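Local coordinates for uncharacterized protein (Bacteroides uniformis, PDB 4JPQ) that is of unknown function but probably binds carbohydrate, at residues A[199-202]-A[207-210]; A[186-189]-A[194-197]; A[201-206]-A[211-216]. One frame throughout, in Å; residues are numbered along the deposited sequence.

Contact 1 of 3, residues A[199-202]-A[207-210]; sequences SPIG and MFHC
The carbonyl oxygen of M207, a selenomethionine, is met by two branches of I201: CD1 lies 3.8 Å from M207 O, and CG2 stands 4.0 Å from the same oxygen. These are van der Waals approaches of methyl groups. I201 holds CG1 anti to its carbonyl carbon (chi1 -65°) and runs nearly extended about chi2 (166°), which carries CD1 across the loop to residues 207-210. There CD1 also reaches the sulfur of C210, at 3.8 Å from SG, and comes to the rim of the F208 ring, close to the ring plane, with CD1 of I201 4.2 Å from CD1 of F208. The F208 CB points away from 199-202, but the side chain returns at its end, offering the ring edge to the isoleucine. Both segments belong to the loop between strands 195-197 and 215-219. The second arm is kinked at H209, the centre of an inverse gamma turn (phi -82°) closed by a weak bond from C210 N to F208 O at 3.0 Å. From the centre of this turn the H209 imidazole reaches strand 102-108, where ND1 bonds to Y102 OH, and meets F93 of strand 89-95 edge-to-face. With an alanine here in place of I201, the C210 sulfur and the F208 rim would probably lose their shared apolar neighbour, leaving a gap between the two arms. F208 itself stacks on Y184, and its backbone N bonds to a sulfonate-bearing buffer molecule, probably taken up from the crystallisation liquor.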
ATOM      1  N   SER A 199       4.163  -8.023  -7.638  1.00 53.14           N
ATOM      2  CA  SER A 199       4.024  -9.346  -8.244  1.00 59.71           C
ATOM      3  C   SER A 199       3.299  -9.107  -9.565  1.00 64.58           C
ATOM      4  O   SER A 199       2.425  -8.208  -9.608  1.00 51.33           O
ATOM      5  CB  SER A 199       3.254 -10.316  -7.357  1.00 58.55           C
ATOM      6  OG  SER A 199       3.181 -11.585  -7.972  1.00 59.53           O
ATOM      7  N   PRO A 200       3.633  -9.895 -10.633  1.00 60.63           N
ATOM      8  CA  PRO A 200       3.027  -9.606 -11.944  1.00 65.67           C
ATOM      9  C   PRO A 200       1.547  -9.955 -12.096  1.00 68.41           C
ATOM     10  O   PRO A 200       1.035 -10.825 -11.389  1.00 77.78           O
ATOM     11  CB  PRO A 200       3.886 -10.422 -12.929  1.00 71.84           C
ATOM     12  CG  PRO A 200       5.147 -10.713 -12.194  1.00 76.99           C
ATOM     13  CD  PRO A 200       4.704 -10.896 -10.773  1.00 66.58           C
ATOM     14  N   ILE A 201       0.901  -9.263 -13.040  1.00 65.73           N
ATOM     15  CA  ILE A 201      -0.530  -9.402 -13.370  1.00 65.77           C
ATOM     16  C   ILE A 201      -0.628  -9.654 -14.871  1.00 68.19           C
ATOM     17  O   ILE A 201      -0.004  -8.927 -15.653  1.00 72.09           O
ATOM     18  CB  ILE A 201      -1.328  -8.127 -13.004  1.00 66.21           C
ATOM     19  CG1 ILE A 201      -1.327  -7.912 -11.485  1.00 69.84           C
ATOM     20  CG2 ILE A 201      -2.764  -8.212 -13.525  1.00 71.75           C
ATOM     21  CD1 ILE A 201      -1.782  -6.536 -11.049  1.00 70.81           C
ATOM     22  N   GLY A 202      -1.432 -10.654 -15.254  1.00 66.25           N
ATOM     23  CA  GLY A 202      -1.602 -11.068 -16.650  1.00 72.04           C
ATOM     24  C   GLY A 202      -2.963 -10.777 -17.263  1.00 73.16           C
ATOM     25  O   GLY A 202      -3.403 -11.511 -18.134  1.00 88.64           O
HETATM   26  N   MSE A 207      -5.687  -3.392 -14.286  1.00 56.49           N
HETATM   27  CA  MSE A 207      -6.679  -3.818 -13.309  1.00 57.65           C
HETATM   28  C   MSE A 207      -5.927  -4.307 -12.092  1.00 57.47           C
HETATM   29  O   MSE A 207      -5.102  -5.199 -12.207  1.00 53.87           O
HETATM   30  CB  MSE A 207      -7.457  -4.918 -14.009  1.00 56.30           C
HETATM   31  CG  MSE A 207      -8.328  -4.366 -15.136  1.00 56.92           C
HETATM   32 SE   MSE A 207      -9.730  -5.633 -15.570  0.75 53.38          SE
HETATM   33  CE  MSE A 207      -9.040  -6.310 -17.287  1.00 72.52           C
ATOM     34  N   PHE A 208      -6.187  -3.709 -10.933  1.00 59.25           N
ATOM     35  CA  PHE A 208      -5.504  -4.072  -9.687  1.00 58.87           C
ATOM     36  C   PHE A 208      -6.314  -4.939  -8.727  1.00 54.93           C
ATOM     37  O   PHE A 208      -5.713  -5.569  -7.860  1.00 56.02           O
ATOM     38  CB  PHE A 208      -5.054  -2.812  -8.906  1.00 60.91           C
ATOM     39  CG  PHE A 208      -3.931  -2.002  -9.539  1.00 53.10           C
ATOM     40  CD1 PHE A 208      -2.920  -2.570 -10.338  1.00 54.36           C
ATOM     41  CD2 PHE A 208      -3.822  -0.653  -9.213  1.00 59.23           C
ATOM     42  CE1 PHE A 208      -1.896  -1.788 -10.857  1.00 50.12           C
ATOM     43  CE2 PHE A 208      -2.792   0.124  -9.718  1.00 60.39           C
ATOM     44  CZ  PHE A 208      -1.827  -0.445 -10.542  1.00 54.28           C
ATOM     45  N   HIS A 209      -7.643  -4.976  -8.858  1.00 54.43           N
ATOM     46  CA  HIS A 209      -8.513  -5.769  -7.957  1.00 54.94           C
ATOM     47  C   HIS A 209      -8.586  -7.258  -8.375  1.00 59.74           C
ATOM     48  O   HIS A 209      -9.669  -7.803  -8.608  1.00 62.42           O
ATOM     49  CB  HIS A 209      -9.897  -5.111  -7.886  1.00 53.72           C
ATOM     50  CG  HIS A 209      -9.883  -3.746  -7.274  1.00 55.19           C
ATOM     51  ND1 HIS A 209     -10.261  -3.507  -5.972  1.00 54.06           N
ATOM     52  CD2 HIS A 209      -9.512  -2.548  -7.784  1.00 59.59           C
ATOM     53  CE1 HIS A 209     -10.136  -2.217  -5.709  1.00 57.93           C
ATOM     54  NE2 HIS A 209      -9.681  -1.612  -6.791  1.00 59.76           N
ATOM     55  N   CYS A 210      -7.425  -7.926  -8.377  1.00 59.97           N
ATOM     56  CA  CYS A 210      -7.260  -9.297  -8.895  1.00 60.58           C
ATOM     57  C   CYS A 210      -6.503 -10.219  -7.928  1.00 58.36           C
ATOM     58  O   CYS A 210      -5.296 -10.427  -8.078  1.00 59.38           O
ATOM     59  CB  CYS A 210      -6.552  -9.223 -10.245  1.00 59.62           C
ATOM     60  SG  CYS A 210      -5.096  -8.168 -10.193  1.00 54.88           S
TER

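Contact 2 of 3, residues A[186-189]-A[194-197]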
ATOM      1  N   CYS A 186       0.598   4.292  -8.812  1.00 43.12           N
ATOM      2  CA  CYS A 186      -0.187   4.855  -9.908  1.00 44.16           C
ATOM      3  C   CYS A 186      -0.447   6.344  -9.716  1.00 48.29           C
ATOM      4  O   CYS A 186       0.014   6.932  -8.741  1.00 47.94           O
ATOM      5  CB  CYS A 186      -1.534   4.107 -10.042  1.00 49.73           C
ATOM      6  SG  CYS A 186      -2.636   4.378  -8.648  1.00 48.29           S
ATOM      7  N   GLY A 187      -1.177   6.934 -10.668  1.00 46.73           N
ATOM      8  CA  GLY A 187      -1.606   8.329 -10.614  1.00 40.13           C
ATOM      9  C   GLY A 187      -2.385   8.658 -11.868  1.00 45.64           C
ATOM     10  O   GLY A 187      -1.818   9.172 -12.819  1.00 53.24           O
ATOM     11  N   ASP A 188      -3.669   8.285 -11.877  1.00 43.81           N
ATOM     12  CA  ASP A 188      -4.530   8.409 -13.059  1.00 45.27           C
ATOM     13  C   ASP A 188      -4.564   9.806 -13.671  1.00 43.07           C
ATOM     14  O   ASP A 188      -4.532   9.911 -14.888  1.00 46.77           O
ATOM     15  CB  ASP A 188      -5.973   7.891 -12.799  1.00 52.36           C
ATOM     16  CG  ASP A 188      -6.051   6.357 -12.572  1.00 55.51           C
ATOM     17  OD1 ASP A 188      -5.028   5.702 -12.282  1.00 53.37           O
ATOM     18  OD2 ASP A 188      -7.170   5.807 -12.668  1.00 57.83           O
ATOM     19  N   LYS A 189      -4.597  10.854 -12.842  1.00 45.35           N
ATOM     20  CA  LYS A 189      -4.658  12.256 -13.329  1.00 45.55           C
ATOM     21  C   LYS A 189      -3.319  13.026 -13.335  1.00 45.81           C
ATOM     22  O   LYS A 189      -3.289  14.260 -13.486  1.00 46.92           O
ATOM     23  CB  LYS A 189      -5.779  13.032 -12.611  1.00 49.62           C
ATOM     24  CG  LYS A 189      -7.185  12.663 -13.102  1.00 55.60           C
ATOM     25  CD  LYS A 189      -8.237  13.707 -12.734  1.00 67.03           C
ATOM     26  CE  LYS A 189      -9.510  13.554 -13.555  1.00 88.67           C
ATOM     27  NZ  LYS A 189     -10.391  14.748 -13.394  1.00 92.25           N
ATOM     28  N   HIS A 194       0.551   6.045 -14.989  1.00 51.48           N
ATOM     29  CA  HIS A 194       1.320   4.809 -15.017  1.00 48.15           C
ATOM     30  C   HIS A 194       0.747   3.801 -14.060  1.00 45.85           C
ATOM     31  O   HIS A 194      -0.046   4.149 -13.178  1.00 46.90           O
ATOM     32  CB  HIS A 194       2.747   5.117 -14.633  1.00 47.79           C
ATOM     33  CG  HIS A 194       2.862   5.814 -13.324  1.00 48.29           C
ATOM     34  ND1 HIS A 194       2.740   7.177 -13.195  1.00 53.98           N
ATOM     35  CD2 HIS A 194       3.044   5.330 -12.079  1.00 49.19           C
ATOM     36  CE1 HIS A 194       2.865   7.503 -11.922  1.00 48.23           C
ATOM     37  NE2 HIS A 194       3.046   6.400 -11.228  1.00 44.79           N
ATOM     38  N   PHE A 195       1.144   2.549 -14.253  1.00 47.54           N
ATOM     39  CA  PHE A 195       0.631   1.426 -13.456  1.00 47.20           C
ATOM     40  C   PHE A 195       1.726   0.391 -13.213  1.00 44.91           C
ATOM     41  O   PHE A 195       2.157  -0.289 -14.152  1.00 50.56           O
ATOM     42  CB  PHE A 195      -0.559   0.805 -14.184  1.00 46.33           C
ATOM     43  CG  PHE A 195      -1.692   1.751 -14.366  1.00 42.02           C
ATOM     44  CD1 PHE A 195      -2.508   2.082 -13.279  1.00 41.81           C
ATOM     45  CD2 PHE A 195      -1.914   2.371 -15.586  1.00 43.63           C
ATOM     46  CE1 PHE A 195      -3.564   2.983 -13.417  1.00 41.60           C
ATOM     47  CE2 PHE A 195      -2.958   3.283 -15.734  1.00 47.76           C
ATOM     48  CZ  PHE A 195      -3.791   3.587 -14.648  1.00 45.73           C
ATOM     49  N   LEU A 196       2.169   0.311 -11.957  1.00 46.51           N
ATOM     50  CA  LEU A 196       3.255  -0.565 -11.506  1.00 50.14           C
ATOM     51  C   LEU A 196       2.800  -1.494 -10.394  1.00 49.10           C
ATOM     52  O   LEU A 196       1.972  -1.112  -9.565  1.00 47.31           O
ATOM     53  CB  LEU A 196       4.428   0.280 -11.014  1.00 48.63           C
ATOM     54  CG  LEU A 196       5.507   0.664 -12.030  1.00 56.24           C
ATOM     55  CD1 LEU A 196       4.971   1.133 -13.370  1.00 61.67           C
ATOM     56  CD2 LEU A 196       6.438   1.706 -11.424  1.00 60.89           C
ATOM     57  N   SER A 197       3.333  -2.716 -10.405  1.00 50.27           N
ATOM     58  CA  SER A 197       3.021  -3.730  -9.381  1.00 49.73           C
ATOM     59  C   SER A 197       4.283  -4.445  -8.907  1.00 53.48           C
ATOM     60  O   SER A 197       5.336  -4.393  -9.572  1.00 43.98           O
ATOM     61  CB  SER A 197       2.031  -4.772  -9.902  1.00 43.03           C
ATOM     62  OG  SER A 197       2.663  -5.678 -10.807  1.00 51.85           O
TER
HETATM   63  O   HOH W   1      -2.382   5.871 -13.067  1.00 33.69           O
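F195 and D188 each swing CG to the far side of the CA-CB bond from the carbonyl carbon (chi1 -62° and -67°), and this brings the phenyl ring and the carboxylate together. The two side chains cross at about a right angle with their planes 75° apart; OD1 of D188 approaches the ring obliquely, 3.3 Å from CE1 of F195. The same ring meets C186 through CD1, which is 3.9 Å from CB of C186. H194 takes the opposite sense of first torsion, with CG between its backbone N and carbonyl carbon, and its imidazole lies along the C186-G187 backbone: G187 N stands over one face, offset to the rim, and NE2 of H194 is 3.8 Å from C of C186.

No direct hydrogen bond crosses the contact. A water makes the polar link instead, accepting from G187 N at 2.9 Å and donating to OD1 of D188 at 2.8 Å and to O of H194 at 2.9 Å. It probably helps hold this carboxylate oxygen beside the ring. O of H194 also takes a CA-H...O contact from C186.

H194 is held from outside by T192 O at ND1 and K185 NZ at NE2, while Y45 meets the F195 ring edge-to-face. The segments flank the connection between antiparallel strands 178-186 and 195-197, and C186 bonds through its backbone to C89 at the start of strand 89-95.

Contact 3 of 3, residues A[201-206]-A[211-216]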
ATOM      1  N   ILE A 201       0.901  -9.263 -13.040  1.00 65.73           N
ATOM      2  CA  ILE A 201      -0.530  -9.402 -13.370  1.00 65.77           C
ATOM      3  C   ILE A 201      -0.628  -9.654 -14.871  1.00 68.19           C
ATOM      4  O   ILE A 201      -0.004  -8.927 -15.653  1.00 72.09           O
ATOM      5  CB  ILE A 201      -1.328  -8.127 -13.004  1.00 66.21           C
ATOM      6  CG1 ILE A 201      -1.327  -7.912 -11.485  1.00 69.84           C
ATOM      7  CG2 ILE A 201      -2.764  -8.212 -13.525  1.00 71.75           C
ATOM      8  CD1 ILE A 201      -1.782  -6.536 -11.049  1.00 70.81           C
ATOM      9  N   GLY A 202      -1.432 -10.654 -15.254  1.00 66.25           N
ATOM     10  CA  GLY A 202      -1.602 -11.068 -16.650  1.00 72.04           C
ATOM     11  C   GLY A 202      -2.963 -10.777 -17.263  1.00 73.16           C
ATOM     12  O   GLY A 202      -3.403 -11.511 -18.134  1.00 88.64           O
ATOM     13  N   LEU A 203      -3.623  -9.712 -16.818  1.00 71.56           N
ATOM     14  CA  LEU A 203      -4.917  -9.306 -17.358  1.00 73.40           C
ATOM     15  C   LEU A 203      -4.588  -8.433 -18.550  1.00 75.14           C
ATOM     16  O   LEU A 203      -3.554  -7.747 -18.547  1.00 76.56           O
ATOM     17  CB  LEU A 203      -5.752  -8.571 -16.308  1.00 74.23           C
ATOM     18  CG  LEU A 203      -6.087  -9.411 -15.061  1.00 77.20           C
ATOM     19  CD1 LEU A 203      -6.689  -8.551 -13.960  1.00 73.02           C
ATOM     20  CD2 LEU A 203      -6.999 -10.588 -15.390  1.00 78.12           C
ATOM     21  N   GLU A 204      -5.483  -8.408 -19.539  1.00 75.62           N
ATOM     22  CA  GLU A 204      -5.280  -7.658 -20.797  0.50 79.54           C
ATOM     23  C   GLU A 204      -5.053  -6.134 -20.663  1.00 74.13           C
ATOM     24  O   GLU A 204      -4.522  -5.521 -21.569  1.00 77.91           O
ATOM     25  CB  GLU A 204      -6.414  -7.925 -21.814  0.50 83.38           C
ATOM     26  CG  GLU A 204      -7.816  -7.510 -21.383  0.50 79.97           C
ATOM     27  CD  GLU A 204      -8.767  -7.356 -22.556  0.50 78.02           C
ATOM     28  OE1 GLU A 204      -8.406  -7.742 -23.693  0.50 72.87           O
ATOM     29  OE2 GLU A 204      -9.873  -6.822 -22.333  0.50 75.95           O
ATOM     30  N   ARG A 205      -5.480  -5.521 -19.547  1.00 65.87           N
ATOM     31  CA  ARG A 205      -5.329  -4.048 -19.328  1.00 64.79           C
ATOM     32  C   ARG A 205      -5.228  -3.699 -17.806  1.00 61.12           C
ATOM     33  O   ARG A 205      -5.380  -4.598 -16.981  1.00 59.14           O
ATOM     34  CB  ARG A 205      -6.426  -3.283 -20.082  1.00 65.49           C
ATOM     35  CG  ARG A 205      -7.815  -3.676 -19.672  1.00 68.85           C
ATOM     36  CD  ARG A 205      -8.901  -3.160 -20.609  1.00 68.35           C
ATOM     37  NE  ARG A 205     -10.142  -3.780 -20.170  1.00 70.80           N
ATOM     38  CZ  ARG A 205     -10.848  -3.420 -19.095  1.00 75.47           C
ATOM     39  NH1 ARG A 205     -10.489  -2.386 -18.324  1.00 65.93           N
ATOM     40  NH2 ARG A 205     -11.938  -4.115 -18.779  1.00 98.93           N
ATOM     41  N   PRO A 206      -4.894  -2.433 -17.435  1.00 53.63           N
ATOM     42  CA  PRO A 206      -4.664  -2.093 -16.011  1.00 54.61           C
ATOM     43  C   PRO A 206      -5.818  -2.322 -15.062  1.00 53.83           C
ATOM     44  O   PRO A 206      -6.801  -1.583 -15.069  1.00 68.16           O
ATOM     45  CB  PRO A 206      -4.263  -0.616 -16.055  1.00 54.88           C
ATOM     46  CG  PRO A 206      -3.641  -0.489 -17.391  1.00 57.20           C
ATOM     47  CD  PRO A 206      -4.535  -1.287 -18.283  1.00 50.89           C
ATOM     48  N   PRO A 211      -7.223 -10.787  -6.937  1.00 60.03           N
ATOM     49  CA  PRO A 211      -6.660 -11.734  -5.972  1.00 63.28           C
ATOM     50  C   PRO A 211      -5.902 -12.938  -6.543  1.00 64.60           C
ATOM     51  O   PRO A 211      -5.012 -13.450  -5.872  1.00 68.70           O
ATOM     52  CB  PRO A 211      -7.890 -12.218  -5.198  1.00 68.16           C
ATOM     53  CG  PRO A 211      -8.814 -11.068  -5.240  1.00 66.31           C
ATOM     54  CD  PRO A 211      -8.627 -10.468  -6.601  1.00 65.35           C
ATOM     55  N   ALA A 212      -6.274 -13.398  -7.739  1.00 69.98           N
ATOM     56  CA  ALA A 212      -5.557 -14.491  -8.416  1.00 71.94           C
ATOM     57  C   ALA A 212      -4.070 -14.165  -8.636  1.00 68.25           C
ATOM     58  O   ALA A 212      -3.244 -15.066  -8.560  1.00 65.59           O
ATOM     59  CB  ALA A 212      -6.218 -14.823  -9.748  1.00 75.81           C
ATOM     60  N   PHE A 213      -3.752 -12.888  -8.885  1.00 66.04           N
ATOM     61  CA  PHE A 213      -2.373 -12.440  -9.143  1.00 65.20           C
ATOM     62  C   PHE A 213      -1.586 -11.928  -7.941  1.00 62.63           C
ATOM     63  O   PHE A 213      -0.421 -11.526  -8.103  1.00 59.27           O
ATOM     64  CB  PHE A 213      -2.358 -11.456 -10.321  1.00 66.51           C
ATOM     65  CG  PHE A 213      -2.708 -12.120 -11.619  1.00 74.90           C
ATOM     66  CD1 PHE A 213      -1.740 -12.867 -12.302  1.00 72.07           C
ATOM     67  CD2 PHE A 213      -4.014 -12.069 -12.133  1.00 72.56           C
ATOM     68  CE1 PHE A 213      -2.056 -13.516 -13.486  1.00 78.41           C
ATOM     69  CE2 PHE A 213      -4.334 -12.714 -13.320  1.00 73.28           C
ATOM     70  CZ  PHE A 213      -3.352 -13.441 -13.997  1.00 79.60           C
ATOM     71  N   PHE A 214      -2.185 -11.985  -6.742  1.00 59.19           N
ATOM     72  CA  PHE A 214      -1.473 -11.604  -5.523  1.00 58.15           C
ATOM     73  C   PHE A 214      -0.308 -12.546  -5.251  1.00 57.04           C
ATOM     74  O   PHE A 214      -0.369 -13.731  -5.576  1.00 70.95           O
ATOM     75  CB  PHE A 214      -2.326 -11.693  -4.242  1.00 66.21           C
ATOM     76  CG  PHE A 214      -3.445 -10.681  -4.098  1.00 62.70           C
ATOM     77  CD1 PHE A 214      -3.491  -9.470  -4.789  1.00 57.89           C
ATOM     78  CD2 PHE A 214      -4.419 -10.921  -3.116  1.00 68.69           C
ATOM     79  CE1 PHE A 214      -4.544  -8.581  -4.572  1.00 66.10           C
ATOM     80  CE2 PHE A 214      -5.460 -10.027  -2.886  1.00 68.62           C
ATOM     81  CZ  PHE A 214      -5.525  -8.852  -3.616  1.00 71.34           C
ATOM     82  N   GLY A 215       0.725 -11.998  -4.613  1.00 60.81           N
ATOM     83  CA  GLY A 215       1.904 -12.738  -4.180  1.00 61.54           C
ATOM     84  C   GLY A 215       1.628 -13.250  -2.786  1.00 60.45           C
ATOM     85  O   GLY A 215       0.536 -13.025  -2.248  1.00 53.28           O
ATOM     86  N   THR A 216       2.629 -13.920  -2.215  1.00 63.74           N
ATOM     87  CA  THR A 216       2.539 -14.529  -0.889  1.00 66.79           C
ATOM     88  C   THR A 216       3.350 -13.727   0.128  1.00 64.77           C
ATOM     89  O   THR A 216       4.461 -13.275  -0.165  1.00 64.97           O
ATOM     90  CB  THR A 216       3.020 -15.989  -0.935  1.00 71.37           C
ATOM     91  OG1 THR A 216       2.237 -16.697  -1.906  1.00 76.91           O
ATOM     92  CG2 THR A 216       2.878 -16.673   0.435  1.00 72.14           C
TER
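F213 ends the short 3-10 segment 211-213 that leads the long loop back into strand 215-219, and its ring lies against the outgoing arm of that loop at I201 and G202. The evidence is a face contact: G202 N stands over one face of the ring, offset toward the rim, 3.4 Å from CE1 of F213. The neighbouring I201 CA makes an off-centre CH-pi contact on the ring, 4.2 Å from the F213 ring centroid and 30° off the normal. A chi1 of -68° turns the F213 ring beside its own backbone N and out to this backbone, and CB of F213 lies 3.9 Å from CG1 of I201. L203 comes in obliquely, CD2 being 4.0 Å from CE2 of F213.

F214 turns away from the loop arm; within 211-216, P211 CA sits over the centre of the F214 ring, 3.6 Å above its plane, and a weak backbone bond from F214 N to P211 O spans the same turn. L203 O bonds to W42 NE1, tying the arm to another loop. Backbone bonds join G215 to G181 in strand 178-186, with which strand 215-219 pairs antiparallel, as it pairs parallel with 6-11: a 3-10 turn leading a loop into a strand of a beta-rich domain assigned to carbohydrate-binding family 9.

Contact 2 is the buried one of the three; contacts 1 and 3 are partly buried, and contact 3 includes one exposed touching residue, G202. Contacts 1 and 3, centres about 2 Å apart, bridge the same loop, sharing I201, whose side chain serves the first and whose CA, carbonyl carbon and CG1 serve the second. Both rest mainly on van der Waals packing, with no hydrogen bond between their segments, whereas contact 2 adds a water-mediated polar link at the end of a strand pair. The two regions meet where CZ of F208 lies 3.8 Å from CD1 of F195. The buffer molecule sits near both phenyls, consistent with a pocket but not proof of a carbohydrate site.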